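Side-chain contacts in amino acid adenylation domain-containing protein (PDB 6ULY), which probably selects an alpha-keto acid and activates it as an acyl adenylate for nonribosomal depsipeptide synthesis: residues L3-G6 with G7-D10; K201-V204 with A205-F209; K113-H116 with A117-L120. All coordinates share one frame; numbering follows the deposited sequence.

Contact 1 (L3-G6 with G7-D10)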
loop_
_atom_site.group_PDB
_atom_site.type_symbol
_atom_site.label_atom_id
_atom_site.label_comp_id
_atom_site.label_asym_id
_atom_site.label_seq_id
_atom_site.Cartn_x
_atom_site.Cartn_y
_atom_site.Cartn_z
ATOM N N LEU A 3 -24.003 7.580 15.829
ATOM C CA LEU A 3 -23.632 8.875 15.264
ATOM C C LEU A 3 -23.629 9.892 16.392
ATOM O O LEU A 3 -24.677 10.158 16.989
ATOM C CB LEU A 3 -24.596 9.301 14.151
ATOM C CG LEU A 3 -24.284 10.645 13.487
ATOM C CD1 LEU A 3 -24.690 10.630 12.018
ATOM C CD2 LEU A 3 -24.972 11.789 14.208
ATOM N N SER A 4 -22.457 10.461 16.678
ATOM C CA SER A 4 -22.263 11.350 17.816
ATOM C C SER A 4 -21.710 12.687 17.347
ATOM O O SER A 4 -20.680 12.734 16.667
ATOM C CB SER A 4 -21.314 10.720 18.836
ATOM O OG SER A 4 -21.153 11.548 19.973
ATOM N N TYR A 5 -22.387 13.766 17.727
ATOM C CA TYR A 5 -21.978 15.126 17.409
ATOM C C TYR A 5 -21.439 15.801 18.659
ATOM O O TYR A 5 -22.035 15.698 19.737
ATOM C CB TYR A 5 -23.156 15.929 16.854
ATOM C CG TYR A 5 -22.843 17.359 16.476
ATOM C CD1 TYR A 5 -21.805 17.657 15.606
ATOM C CD2 TYR A 5 -23.616 18.410 16.958
ATOM C CE1 TYR A 5 -21.530 18.960 15.244
ATOM C CE2 TYR A 5 -23.352 19.716 16.597
ATOM C CZ TYR A 5 -22.307 19.985 15.739
ATOM O OH TYR A 5 -22.034 21.284 15.376
ATOM N N GLY A 6 -20.316 16.498 18.510
ATOM C CA GLY A 6 -19.685 17.166 19.625
ATOM C C GLY A 6 -20.259 18.514 19.983
ATOM O O GLY A 6 -19.779 19.147 20.927
ATOM N N GLY A 7 -21.274 18.977 19.260
ATOM C CA GLY A 7 -21.880 20.264 19.522
ATOM C C GLY A 7 -21.295 21.366 18.657
ATOM O O GLY A 7 -20.247 21.226 18.021
ATOM N N ASP A 8 -21.998 22.495 18.644
ATOM C CA ASP A 8 -21.585 23.611 17.806
ATOM C C ASP A 8 -20.240 24.155 18.260
ATOM O O ASP A 8 -19.982 24.319 19.457
ATOM C CB ASP A 8 -22.631 24.726 17.838
ATOM C CG ASP A 8 -23.943 24.309 17.211
ATOM O OD1 ASP A 8 -24.991 24.433 17.880
ATOM O OD2 ASP A 8 -23.921 23.838 16.055
ATOM N N LEU A 9 -19.382 24.440 17.285
ATOM C CA LEU A 9 -18.090 25.074 17.514
ATOM C C LEU A 9 -18.108 26.418 16.802
ATOM O O LEU A 9 -18.184 26.471 15.571
ATOM C CB LEU A 9 -16.945 24.200 17.008
ATOM C CG LEU A 9 -15.543 24.815 17.076
ATOM C CD1 LEU A 9 -15.112 25.044 18.525
ATOM C CD2 LEU A 9 -14.536 23.937 16.333
ATOM N N ASP A 10 -18.039 27.497 17.574
ATOM C CA ASP A 10 -18.007 28.850 17.022
ATOM C C ASP A 10 -16.572 29.158 16.615
ATOM O O ASP A 10 -15.753 29.600 17.421
ATOM C CB ASP A 10 -18.532 29.859 18.034
ATOM C CG ASP A 10 -18.534 31.274 17.494
ATOM O OD1 ASP A 10 -19.139 31.497 16.424
ATOM O OD2 ASP A 10 -17.931 32.162 18.136
#
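Tyr-5 lays its ring along the backbone of Gly-7 and ends beside the carboxylate of Asp-8, just where strand 3-5 gives way to loop. From CB the side chain runs forward along the chain, because CG stands opposite the backbone N and next to the carbonyl carbon (chi1 -179°). The first ring atom, CG, is already 3.6 Å from Gly-7 N. Along one side of the ring the approach tightens: CD2 lies 3.3 Å from Gly-7 N, which sits over one face, displaced toward the rim, and the next atom, CE2, is 3.3 Å from Gly-7 CA. Further out, CZ meets Gly-7 O at 3.3 Å, so the ring follows the glycine from its amide nitrogen to its carbonyl. With phi 95° and psi 166° at Gly-7, a side chain there would be jammed against Gly-6 O, and glycine avoids that collision. At the tip, Tyr-5 OH is 3.2 Å from Asp-8 OD2 and equally 3.2 Å from Gly-7 O, and the structure leaves open which of the two takes its proton. Asp-8 starts away from the tyrosine at CB, but its carboxylate turns back toward the hydroxyl. On the sheet side, Tyr-5 also rests on Thr-391, and the backbones of Gly-6 and Gly-7 pair with Ile-390 and Gly-389. The arrangement is a surface contact where the edge strand passes into loop, joining the antiparallel sheet to the segment that leads to helix 18-26. The negative carboxylate beside the hydroxyl would be expected to favour the neutral phenol.

Contact 2 (K201-V204 with A205-F209)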
loop_
_atom_site.group_PDB
_atom_site.type_symbol
_atom_site.label_atom_id
_atom_site.label_comp_id
_atom_site.label_asym_id
_atom_site.label_seq_id
_atom_site.Cartn_x
_atom_site.Cartn_y
_atom_site.Cartn_z
ATOM N N LYS A 201 -9.380 25.017 18.329
ATOM C CA LYS A 201 -10.480 25.610 19.083
ATOM C C LYS A 201 -11.374 24.538 19.684
ATOM O O LYS A 201 -11.823 24.666 20.827
ATOM C CB LYS A 201 -11.275 26.551 18.182
ATOM C CG LYS A 201 -10.461 27.749 17.720
ATOM C CD LYS A 201 -11.195 28.589 16.690
ATOM C CE LYS A 201 -10.372 29.811 16.313
ATOM N NZ LYS A 201 -11.011 30.625 15.250
ATOM N N GLY A 202 -11.646 23.470 18.935
ATOM C CA GLY A 202 -12.385 22.360 19.509
ATOM C C GLY A 202 -11.644 21.715 20.664
ATOM O O GLY A 202 -12.238 21.395 21.696
ATOM N N THR A 203 -10.332 21.523 20.507
ATOM C CA THR A 203 -9.540 20.900 21.563
ATOM C C THR A 203 -9.503 21.773 22.813
ATOM O O THR A 203 -9.626 21.268 23.934
ATOM C CB THR A 203 -8.122 20.623 21.055
ATOM O OG1 THR A 203 -8.165 19.575 20.076
ATOM C CG2 THR A 203 -7.190 20.217 22.201
ATOM N N VAL A 204 -9.339 23.087 22.638
ATOM C CA VAL A 204 -9.301 23.991 23.787
ATOM C C VAL A 204 -10.622 23.949 24.547
ATOM O O VAL A 204 -10.642 23.937 25.784
ATOM C CB VAL A 204 -8.963 25.420 23.326
ATOM C CG1 VAL A 204 -9.188 26.421 24.458
ATOM C CG2 VAL A 204 -7.528 25.487 22.828
ATOM N N ALA A 205 -11.745 23.925 23.822
ATOM C CA ALA A 205 -13.048 23.953 24.479
ATOM C C ALA A 205 -13.333 22.652 25.221
ATOM O O ALA A 205 -13.888 22.673 26.326
ATOM C CB ALA A 205 -14.149 24.223 23.454
ATOM N N ALA A 206 -12.979 21.511 24.625
ATOM C CA ALA A 206 -13.265 20.231 25.267
ATOM C C ALA A 206 -12.411 20.031 26.514
ATOM O O ALA A 206 -12.888 19.493 27.520
ATOM C CB ALA A 206 -13.044 19.087 24.277
ATOM N N ASN A 207 -11.152 20.456 26.470
ATOM C CA ASN A 207 -10.242 20.287 27.595
ATOM C C ASN A 207 -10.219 21.481 28.538
ATOM O O ASN A 207 -9.622 21.385 29.615
ATOM C CB ASN A 207 -8.820 20.034 27.089
ATOM C CG ASN A 207 -8.676 18.696 26.416
ATOM O OD1 ASN A 207 -8.552 17.667 27.080
ATOM N ND2 ASN A 207 -8.689 18.695 25.086
ATOM N N GLN A 208 -10.844 22.597 28.163
ATOM C CA GLN A 208 -10.817 23.816 28.970
ATOM C C GLN A 208 -9.384 24.308 29.156
ATOM O O GLN A 208 -9.009 24.804 30.220
ATOM C CB GLN A 208 -11.505 23.601 30.319
ATOM C CG GLN A 208 -12.981 23.237 30.197
ATOM C CD GLN A 208 -13.644 22.988 31.540
ATOM O OE1 GLN A 208 -13.680 23.869 32.400
ATOM N NE2 GLN A 208 -14.172 21.782 31.725
ATOM N N PHE A 209 -8.573 24.158 28.114
ATOM C CA PHE A 209 -7.227 24.708 28.138
ATOM C C PHE A 209 -7.288 26.222 28.306
ATOM O O PHE A 209 -8.226 26.883 27.856
ATOM C CB PHE A 209 -6.477 24.349 26.855
ATOM C CG PHE A 209 -6.138 22.885 26.732
ATOM C CD1 PHE A 209 -5.900 22.109 27.855
ATOM C CD2 PHE A 209 -6.054 22.288 25.484
ATOM C CE1 PHE A 209 -5.586 20.769 27.735
ATOM C CE2 PHE A 209 -5.744 20.951 25.359
ATOM C CZ PHE A 209 -5.509 20.191 26.485
#
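Thr-203 and Asn-207, one helical turn apart, run side by side at the close-packed end of helix 193-207. Thr-203 O is gripped twice: by the backbone N of Asn-207 at 3.1 Å and by its side-chain ND2 at 3.0 Å, the two donors arriving from opposite faces of the carbonyl plane. With Asn-207 CG turned back beside its own backbone N (chi1 -69°), the amide can reach the carbonyl within its own plane, while OD1 is left to Arg-328. Thr-203 CG2 touches both Asn-207 ND2, at 3.6 Å, and Phe-209 CE2, also at 3.6 Å. The phenyl ring doubles back so that Asn-207 CB sits 3.3 Å above its centre, and Val-233 of helix 224-237 packs on both Thr-203 and Phe-209. Val-204 CG1 adds an apolar contact with Phe-209 CB at 4.2 Å. Toward solvent the packing is looser: Ala-205 is exposed, and the side chain of Gln-208 extends outward from the surface. At the helix end Val-204 O is approached by Phe-209 N, five residues on, in a weak hydrogen bond, and Gln-208 between them takes a positive phi of 60°. Together with the apolar pair Val-204 and Phe-209, which bracket the last turn, these features are consistent with a Schellman-like helix C-terminus.

Contact 3 (K113-H116 with A117-L120). With SO4 (sulfate ion), chain M; SO4 (sulfate ion), chain J.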
loop_
_atom_site.group_PDB
_atom_site.type_symbol
_atom_site.label_atom_id
_atom_site.label_comp_id
_atom_site.label_asym_id
_atom_site.label_seq_id
_atom_site.Cartn_x
_atom_site.Cartn_y
_atom_site.Cartn_z
ATOM N N LYS A 113 11.583 7.434 1.498
ATOM C CA LYS A 113 10.346 8.180 1.700
ATOM C C LYS A 113 10.577 9.684 1.581
ATOM O O LYS A 113 9.758 10.396 0.988
ATOM C CB LYS A 113 9.747 7.830 3.063
ATOM C CG LYS A 113 9.472 6.339 3.242
ATOM C CD LYS A 113 8.768 6.038 4.557
ATOM C CE LYS A 113 8.388 4.569 4.648
ATOM N NZ LYS A 113 7.435 4.299 5.761
ATOM N N LEU A 114 11.682 10.187 2.139
ATOM C CA LEU A 114 11.985 11.608 1.998
ATOM C C LEU A 114 12.116 11.989 0.530
ATOM O O LEU A 114 11.609 13.033 0.102
ATOM C CB LEU A 114 13.267 11.962 2.759
ATOM C CG LEU A 114 13.215 11.790 4.277
ATOM C CD1 LEU A 114 14.587 12.023 4.894
ATOM C CD2 LEU A 114 12.181 12.724 4.893
ATOM N N HIS A 115 12.791 11.150 -0.260
ATOM C CA HIS A 115 12.952 11.443 -1.679
ATOM C C HIS A 115 11.603 11.520 -2.382
ATOM O O HIS A 115 11.394 12.378 -3.249
ATOM C CB HIS A 115 13.825 10.380 -2.345
ATOM C CG HIS A 115 13.980 10.571 -3.822
ATOM N ND1 HIS A 115 13.073 10.079 -4.737
ATOM C CD2 HIS A 115 14.933 11.209 -4.543
ATOM C CE1 HIS A 115 13.463 10.402 -5.958
ATOM N NE2 HIS A 115 14.589 11.087 -5.867
ATOM N N HIS A 116 10.681 10.623 -2.034
ATOM C CA HIS A 116 9.367 10.634 -2.666
ATOM C C HIS A 116 8.663 11.963 -2.426
ATOM O O HIS A 116 8.259 12.648 -3.372
ATOM C CB HIS A 116 8.517 9.476 -2.143
ATOM C CG HIS A 116 7.096 9.517 -2.612
ATOM N ND1 HIS A 116 6.693 8.983 -3.818
ATOM C CD2 HIS A 116 5.985 10.045 -2.045
ATOM C CE1 HIS A 116 5.395 9.171 -3.969
ATOM N NE2 HIS A 116 4.941 9.814 -2.908
ATOM N N ALA A 117 8.502 12.339 -1.154
ATOM C CA ALA A 117 7.848 13.605 -0.835
ATOM C C ALA A 117 8.603 14.781 -1.437
ATOM O O ALA A 117 7.994 15.716 -1.971
ATOM C CB ALA A 117 7.732 13.769 0.679
ATOM N N TRP A 118 9.933 14.758 -1.352
ATOM C CA TRP A 118 10.729 15.853 -1.898
ATOM C C TRP A 118 10.457 16.023 -3.387
ATOM O O TRP A 118 10.251 17.143 -3.871
ATOM C CB TRP A 118 12.207 15.582 -1.628
ATOM C CG TRP A 118 13.160 16.518 -2.288
ATOM C CD1 TRP A 118 13.494 17.781 -1.877
ATOM C CD2 TRP A 118 13.941 16.258 -3.459
ATOM N NE1 TRP A 118 14.421 18.325 -2.732
ATOM C CE2 TRP A 118 14.715 17.410 -3.710
ATOM C CE3 TRP A 118 14.059 15.164 -4.323
ATOM C CZ2 TRP A 118 15.589 17.501 -4.789
ATOM C CZ3 TRP A 118 14.926 15.257 -5.398
ATOM C CH2 TRP A 118 15.682 16.416 -5.620
ATOM N N LYS A 119 10.436 14.912 -4.127
ATOM C CA LYS A 119 10.142 14.969 -5.556
ATOM C C LYS A 119 8.689 15.353 -5.812
ATOM O O LYS A 119 8.392 16.079 -6.768
ATOM C CB LYS A 119 10.461 13.619 -6.204
ATOM C CG LYS A 119 10.291 13.586 -7.712
ATOM C CD LYS A 119 10.800 12.269 -8.297
ATOM C CE LYS A 119 10.609 12.209 -9.811
ATOM N NZ LYS A 119 11.120 10.932 -10.404
ATOM N N LEU A 120 7.766 14.871 -4.977
ATOM C CA LEU A 120 6.363 15.228 -5.154
ATOM C C LEU A 120 6.154 16.729 -5.009
ATOM O O LEU A 120 5.286 17.305 -5.678
ATOM C CB LEU A 120 5.497 14.474 -4.145
ATOM C CG LEU A 120 3.986 14.556 -4.377
ATOM C CD1 LEU A 120 3.623 13.954 -5.734
ATOM C CD2 LEU A 120 3.224 13.865 -3.249
HETATM S S SO4 M . 10.173 8.121 -5.932
HETATM O O1 SO4 M . 8.789 8.480 -5.826
HETATM O O2 SO4 M . 10.283 6.783 -6.435
HETATM O O3 SO4 M . 10.833 9.020 -6.832
HETATM O O4 SO4 M . 10.788 8.196 -4.639
HETATM S S SO4 J . 14.788 12.813 -9.423
HETATM O O1 SO4 J . 15.350 13.088 -10.722
HETATM O O2 SO4 J . 13.994 11.610 -9.508
HETATM O O3 SO4 J . 15.846 12.610 -8.463
HETATM O O4 SO4 J . 13.972 13.940 -9.010
#
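His-115 and Lys-119 both set CG opposite the backbone N (chi1 177° and -176°), and the lysine then stays extended to its tip, which carries Lys-119 CD to within 4.0 Å of His-115 CE1, oblique to the imidazole one turn earlier in helix 109-120. Two sulfate ions, probably from the crystallisation liquor, lie at the edge of the His-115 ring. The first has its O4 accepting from His-115 ND1 at 3.0 Å, and its O1 accepting from His-116 ND1 at 2.9 Å. The neighbouring histidine thus shares the ion, each ring using its ND1. The second sulfate is taken by the far end of the same ring: its O3 is 3.3 Å from His-115 NE2, a longer but straight bond, while its O2 accepts from Lys-119 NZ at 3.1 Å. Trp-118 approaches His-115 obliquely, CE3 lying 4.1 Å from the histidine CD2 and the ring planes inclined at 48° to each other. Trp-143 meets His-115 edge-to-face. His-116 continues outward to the second subunit, where its NE2 is hydrogen-bonded to Glu-426 of that copy, and its carbonyl O to Gln-429, also of that copy. Glu-430 of the second subunit packs on it as well. This helix therefore lies at the subunit contact, with Ala-117 and Leu-114 turned inward against strand 70-74. Because both nitrogens of each imidazole are engaged, one ring between two sulfates and the other between a sulfate and a carboxylate, the two histidines are probably protonated cations whose charge, with that of Lys-119, is balanced by these anions.

In the fold
From the N terminus, contact 1 comes first, where the edge strand 3-5 of the antiparallel five-strand sheet passes into loop. Contact 3 follows on helix 109-120, beside the sheet containing strand 70-74, and contact 2 lies last, on helix 193-207. Each contact is made within one continuous stretch, so none closes a long loop, and the three are strung in series, neither nesting nor crossing. Contacts 1 and 2 nevertheless meet in space: Leu-9 CD1 packs on Lys-201 and Gly-202, joining the N-terminal segment to the helix. Contact 3 stands apart, its centre about 37 Å from that of contact 1 and about 35 Å from that of contact 2, and faces the second subunit.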